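Local coordinates for protein thermospermine synthase (Medicago truncatula, PDB 6BQ6) that probably transfers an aminopropyl group from decarboxylated S-adenosylmethionine to spermidine, giving the tetraamine thermospermine and S-methyl-5'-thioadenosine, at residues T216-A221 with S231-T236; T236-F241 with S308-T313. All blocks are in the same frame, centred on the assembly; numbering follows the deposited sequence.

Contact 1: T216-A221 with S231-T236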
loop_
_atom_site.group_PDB
_atom_site.type_symbol
_atom_site.label_atom_id
_atom_site.label_comp_id
_atom_site.label_asym_id
_atom_site.label_seq_id
_atom_site.Cartn_x
_atom_site.Cartn_y
_atom_site.Cartn_z
ATOM N N THR B 216 19.489 -24.843 13.993
ATOM C CA THR B 216 19.422 -23.709 13.106
ATOM C C THR B 216 17.983 -23.218 13.028
ATOM O O THR B 216 17.050 -24.028 12.933
ATOM C CB THR B 216 20.008 -24.008 11.687
ATOM O OG1 THR B 216 19.963 -22.808 10.907
ATOM C CG2 THR B 216 19.261 -25.119 10.985
ATOM N N GLN B 217 17.820 -21.909 12.870
ATOM C CA GLN B 217 16.597 -21.387 12.327
ATOM C C GLN B 217 16.431 -21.948 10.900
ATOM O O GLN B 217 17.399 -22.194 10.181
ATOM C CB GLN B 217 16.553 -19.889 12.394
ATOM C CG GLN B 217 17.281 -19.131 11.281
ATOM C CD GLN B 217 16.414 -18.956 10.051
ATOM O OE1 GLN B 217 15.192 -19.004 10.127
ATOM N NE2 GLN B 217 17.039 -18.868 8.901
ATOM N N ALA B 218 15.190 -22.188 10.514
ATOM C CA ALA B 218 14.936 -22.918 9.262
ATOM C C ALA B 218 13.787 -22.336 8.429
ATOM O O ALA B 218 13.174 -23.050 7.643
ATOM C CB ALA B 218 14.755 -24.367 9.580
ATOM N N GLY B 219 13.573 -21.039 8.549
ATOM C CA GLY B 219 12.698 -20.301 7.721
ATOM C C GLY B 219 11.248 -20.479 8.000
ATOM O O GLY B 219 10.857 -21.063 9.016
ATOM N N PRO B 220 10.440 -20.015 7.061
ATOM C CA PRO B 220 9.016 -20.214 7.202
ATOM C C PRO B 220 8.654 -21.676 7.334
ATOM O O PRO B 220 9.204 -22.549 6.665
ATOM C CB PRO B 220 8.453 -19.610 5.921
ATOM C CG PRO B 220 9.469 -18.630 5.455
ATOM C CD PRO B 220 10.762 -19.298 5.807
ATOM N N ALA B 221 7.662 -21.955 8.156
ATOM C CA ALA B 221 7.221 -23.342 8.371
ATOM C C ALA B 221 5.686 -23.500 8.295
ATOM O O ALA B 221 5.098 -24.391 8.898
ATOM C CB ALA B 221 7.794 -23.899 9.626
ATOM N N SER B 231 11.766 -27.518 4.666
ATOM C CA SER B 231 11.942 -28.916 4.310
ATOM C C SER B 231 13.325 -29.255 3.762
ATOM O O SER B 231 13.839 -30.329 4.048
ATOM C CB SER B 231 10.925 -29.376 3.282
ATOM O OG SER B 231 10.924 -28.521 2.169
ATOM N N CYS B 232 13.896 -28.342 2.978
ATOM C CA CYS B 232 15.258 -28.498 2.467
ATOM C C CYS B 232 16.339 -28.553 3.541
ATOM O O CYS B 232 17.255 -29.348 3.483
ATOM C CB CYS B 232 15.564 -27.346 1.540
ATOM S SG CYS B 232 14.392 -27.172 0.175
ATOM N N ILE B 233 16.211 -27.662 4.508
ATOM C CA ILE B 233 17.119 -27.649 5.651
ATOM C C ILE B 233 16.996 -28.955 6.450
ATOM O O ILE B 233 17.972 -29.595 6.786
ATOM C CB ILE B 233 16.848 -26.432 6.544
ATOM C CG1 ILE B 233 17.290 -25.134 5.830
ATOM C CG2 ILE B 233 17.619 -26.576 7.856
ATOM C CD1 ILE B 233 16.952 -23.866 6.542
ATOM N N TYR B 234 15.767 -29.371 6.741
ATOM C CA TYR B 234 15.554 -30.635 7.370
ATOM C C TYR B 234 16.235 -31.783 6.602
ATOM O O TYR B 234 16.957 -32.569 7.151
ATOM C CB TYR B 234 14.045 -30.911 7.543
ATOM C CG TYR B 234 13.757 -32.303 7.981
ATOM C CD1 TYR B 234 13.974 -32.709 9.275
ATOM C CD2 TYR B 234 13.296 -33.267 7.060
ATOM C CE1 TYR B 234 13.748 -34.031 9.665
ATOM C CE2 TYR B 234 13.062 -34.561 7.436
ATOM C CZ TYR B 234 13.263 -34.960 8.735
ATOM O OH TYR B 234 13.048 -36.271 9.115
ATOM N N ASN B 235 15.970 -31.868 5.318
ATOM C CA ASN B 235 16.538 -32.963 4.543
ATOM C C ASN B 235 18.052 -32.925 4.450
ATOM O O ASN B 235 18.699 -33.978 4.466
ATOM C CB ASN B 235 15.925 -33.040 3.145
ATOM C CG ASN B 235 16.262 -34.365 2.447
ATOM O OD1 ASN B 235 16.063 -35.438 3.029
ATOM N ND2 ASN B 235 16.822 -34.293 1.220
ATOM N N THR B 236 18.611 -31.729 4.334
ATOM C CA THR B 236 20.062 -31.584 4.277
ATOM C C THR B 236 20.652 -32.103 5.575
ATOM O O THR B 236 21.587 -32.927 5.581
ATOM C CB THR B 236 20.470 -30.147 3.956
ATOM O OG1 THR B 236 19.865 -29.740 2.712
ATOM C CG2 THR B 236 21.971 -30.021 3.842
#
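I233 reaches from helix 230-238 onto strand 212-220, where its two branches settle over T216 and A218. The longer branch does the closest work: CD1 lies 3.5 Å from CA of A218 and 3.8 Å from its CB, while CG2 meets CG2 of T216 at 3.8 Å, the two side chains crossing at a slant. With CG1 anti to the carbonyl carbon (chi1 -70°) and an extended second torsion (174°), the ethyl arm stretches out to the strand backbone and leaves CG2 to lie beside the threonine methyl, still near A218 CB. A218 suits its place because the lone methyl lets the isoleucine come down against the main chain itself.

T216 turns only its methyl to I233; its OG1 donates to the carbonyl O of Q217 at 2.7 Å, so a buried hydroxyl is satisfied on its own strand. The packing is close around this one isoleucine and thins away from it within these two segments, though F230 and L237 of the same helix continue the cover. Partly exposed Y234 packs instead on V244 and P246 of strand 243-251.

This is the helix-on-sheet layer of the Rossmann-like methyltransferase fold; the N-to-C directions of the two short segments lie 145° apart, nearer antiparallel than parallel. Q217 points its CB away from the helix and lies in the thermospermine pocket. Its OE1 accepts from N of G219 at 3.0 Å, the donor well above the amide plane, and also from W258, while NE2 binds D184; the amide is thus fixed at both ends. The two segments are held against each other by apolar contact rather than by hydrogen bonds, while the polar side chain of Q217 serves the ligand side.

Contact 2: T236-F241 with S308-T313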
loop_
_atom_site.group_PDB
_atom_site.type_symbol
_atom_site.label_atom_id
_atom_site.label_comp_id
_atom_site.label_asym_id
_atom_site.label_seq_id
_atom_site.Cartn_x
_atom_site.Cartn_y
_atom_site.Cartn_z
ATOM N N THR B 236 18.611 -31.729 4.334
ATOM C CA THR B 236 20.062 -31.584 4.277
ATOM C C THR B 236 20.652 -32.103 5.575
ATOM O O THR B 236 21.587 -32.927 5.581
ATOM C CB THR B 236 20.470 -30.147 3.956
ATOM O OG1 THR B 236 19.865 -29.740 2.712
ATOM C CG2 THR B 236 21.971 -30.021 3.842
ATOM N N LEU B 237 20.080 -31.686 6.716
ATOM C CA LEU B 237 20.563 -32.195 7.996
ATOM C C LEU B 237 20.384 -33.709 8.168
ATOM O O LEU B 237 21.214 -34.343 8.803
ATOM C CB LEU B 237 19.928 -31.430 9.157
ATOM C CG LEU B 237 20.443 -30.006 9.332
ATOM C CD1 LEU B 237 19.507 -29.179 10.203
ATOM C CD2 LEU B 237 21.835 -29.998 9.889
ATOM N N ARG B 238 19.318 -34.282 7.600
ATOM C CA ARG B 238 19.053 -35.719 7.700
ATOM C C ARG B 238 20.162 -36.509 6.982
ATOM O O ARG B 238 20.451 -37.681 7.304
ATOM C CB ARG B 238 17.655 -36.001 7.083
ATOM C CG ARG B 238 17.187 -37.419 7.193
ATOM C CD ARG B 238 15.680 -37.537 6.934
ATOM N NE ARG B 238 15.232 -36.982 5.644
ATOM C CZ ARG B 238 14.074 -37.307 5.043
ATOM N NH1 ARG B 238 13.704 -36.750 3.894
ATOM N NH2 ARG B 238 13.281 -38.206 5.607
ATOM N N GLN B 239 20.842 -35.862 6.058
ATOM C CA GLN B 239 21.983 -36.537 5.368
ATOM C C GLN B 239 23.259 -36.605 6.196
ATOM O O GLN B 239 24.234 -37.254 5.792
ATOM C CB GLN B 239 22.357 -35.800 4.066
ATOM C CG GLN B 239 21.235 -35.524 3.090
ATOM C CD GLN B 239 20.345 -36.712 2.871
ATOM O OE1 GLN B 239 20.835 -37.814 2.558
ATOM N NE2 GLN B 239 19.040 -36.527 3.023
ATOM N N VAL B 240 23.335 -35.842 7.280
ATOM C CA VAL B 240 24.556 -35.674 8.032
ATOM C C VAL B 240 24.470 -36.212 9.455
ATOM O O VAL B 240 25.437 -36.743 9.961
ATOM C CB VAL B 240 24.951 -34.181 8.080
ATOM C CG1 VAL B 240 26.233 -33.930 8.868
ATOM C CG2 VAL B 240 25.063 -33.615 6.658
ATOM N N PHE B 241 23.373 -35.938 10.154
ATOM C CA PHE B 241 23.224 -36.327 11.548
ATOM C C PHE B 241 22.184 -37.418 11.696
ATOM O O PHE B 241 21.220 -37.480 10.912
ATOM C CB PHE B 241 22.705 -35.116 12.367
ATOM C CG PHE B 241 23.697 -34.002 12.511
ATOM C CD1 PHE B 241 24.633 -34.030 13.528
ATOM C CD2 PHE B 241 23.695 -32.935 11.640
ATOM C CE1 PHE B 241 25.559 -33.006 13.661
ATOM C CE2 PHE B 241 24.590 -31.914 11.773
ATOM C CZ PHE B 241 25.530 -31.938 12.790
ATOM N N SER B 308 5.535 -33.960 3.797
ATOM C CA SER B 308 6.350 -33.141 2.902
ATOM C C SER B 308 7.829 -33.205 3.299
ATOM O O SER B 308 8.719 -33.425 2.436
ATOM C CB SER B 308 5.772 -31.717 2.883
ATOM O OG SER B 308 6.525 -30.819 2.117
ATOM N N LEU B 309 8.099 -33.077 4.595
ATOM C CA LEU B 309 9.481 -33.243 5.103
ATOM C C LEU B 309 10.046 -34.626 4.828
ATOM O O LEU B 309 11.160 -34.742 4.339
ATOM C CB LEU B 309 9.589 -32.896 6.592
ATOM C CG LEU B 309 10.098 -31.462 6.799
ATOM C CD1 LEU B 309 9.229 -30.391 6.195
ATOM C CD2 LEU B 309 10.295 -31.206 8.283
ATOM N N ASN B 310 9.252 -35.656 5.116
ATOM C CA ASN B 310 9.638 -37.033 4.848
ATOM C C ASN B 310 10.046 -37.290 3.414
ATOM O O ASN B 310 11.052 -37.966 3.183
ATOM C CB ASN B 310 8.494 -37.989 5.182
ATOM C CG ASN B 310 8.637 -38.607 6.544
ATOM O OD1 ASN B 310 7.728 -38.504 7.394
ATOM N ND2 ASN B 310 9.769 -39.313 6.757
ATOM N N ASN B 311 9.302 -36.717 2.465
ATOM C CA ASN B 311 9.504 -36.988 1.037
ATOM C C ASN B 311 10.470 -36.029 0.331
ATOM O O ASN B 311 10.784 -36.209 -0.855
ATOM C CB ASN B 311 8.147 -37.007 0.324
ATOM C CG ASN B 311 7.214 -38.034 0.917
ATOM O OD1 ASN B 311 7.642 -39.110 1.337
ATOM N ND2 ASN B 311 5.946 -37.693 1.001
ATOM N N GLU B 312 10.970 -35.027 1.062
ATOM C CA GLU B 312 11.832 -34.021 0.497
ATOM C C GLU B 312 13.114 -34.667 0.018
ATOM O O GLU B 312 13.723 -35.412 0.763
ATOM C CB GLU B 312 12.168 -32.983 1.562
ATOM C CG GLU B 312 13.059 -31.858 1.108
ATOM C CD GLU B 312 12.469 -31.098 -0.036
ATOM O OE1 GLU B 312 11.481 -30.388 0.185
ATOM O OE2 GLU B 312 12.969 -31.244 -1.179
ATOM N N THR B 313 13.497 -34.377 -1.225
ATOM C CA THR B 313 14.790 -34.832 -1.771
ATOM C C THR B 313 15.826 -33.737 -1.983
ATOM O O THR B 313 16.978 -34.062 -2.285
ATOM C CB THR B 313 14.576 -35.602 -3.091
ATOM O OG1 THR B 313 13.826 -34.794 -4.003
ATOM C CG2 THR B 313 13.781 -36.869 -2.796
#
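The C-terminal end of helix 303-311 is met here by R238, near the end of helix 230-238. Its guanidinium comes edge-on, and NH1 donates to the carbonyl O of N310 at 3.0 Å in a fairly straight bond (160°), with the oxygen in the guanidinium plane. NH2 adds a weak bond to the same oxygen at 3.3 Å, so both terminal nitrogens converge on one acceptor. NH1 approaches that oxygen from above its carbonyl plane. CG anti to the backbone N (chi1 -176°) sends the chain toward helix 303-311, and a bend at chi3 (56°) turns the head to its target.

Arginine fits because carbonyls at a helix C-terminus lack the next turn's N-H donors, and its positive charge probably also favours the negative end of the helix dipole. In this Rossmann-like domain, the contact joins a helix packed on the central sheet to the last modelled helix of the chain. N235, earlier on the same helix, receives another NH1 bond through OD1 and so helps position the head. A methionine in place of R238 would probably leave the N310 carbonyl without these two donors and N235 OD1 without its arginine partner.

Both contacts use helix 230-238; their ranges meet at T236, which itself makes neither contact. Contact 1 is core: every touching residue is buried, and the helix meets the central sheet through aliphatic groups. Contact 2 lies farther out, nearer the surface and only partly buried, where a charged side chain and backbone carbonyls take over. The centres are about 9 Å apart, and the two are tied directly, since S231 OG is probably hydrogen-bonded to E312 OE1 at 2.8 Å and S231 CB packs on L309 CD1 at 3.5 Å. The helix therefore lies between sheet and C-terminal helix, aliphatic toward the sheet, mixed polar and apolar toward helix 303-311, with only contact 1 including a ligand-pocket residue.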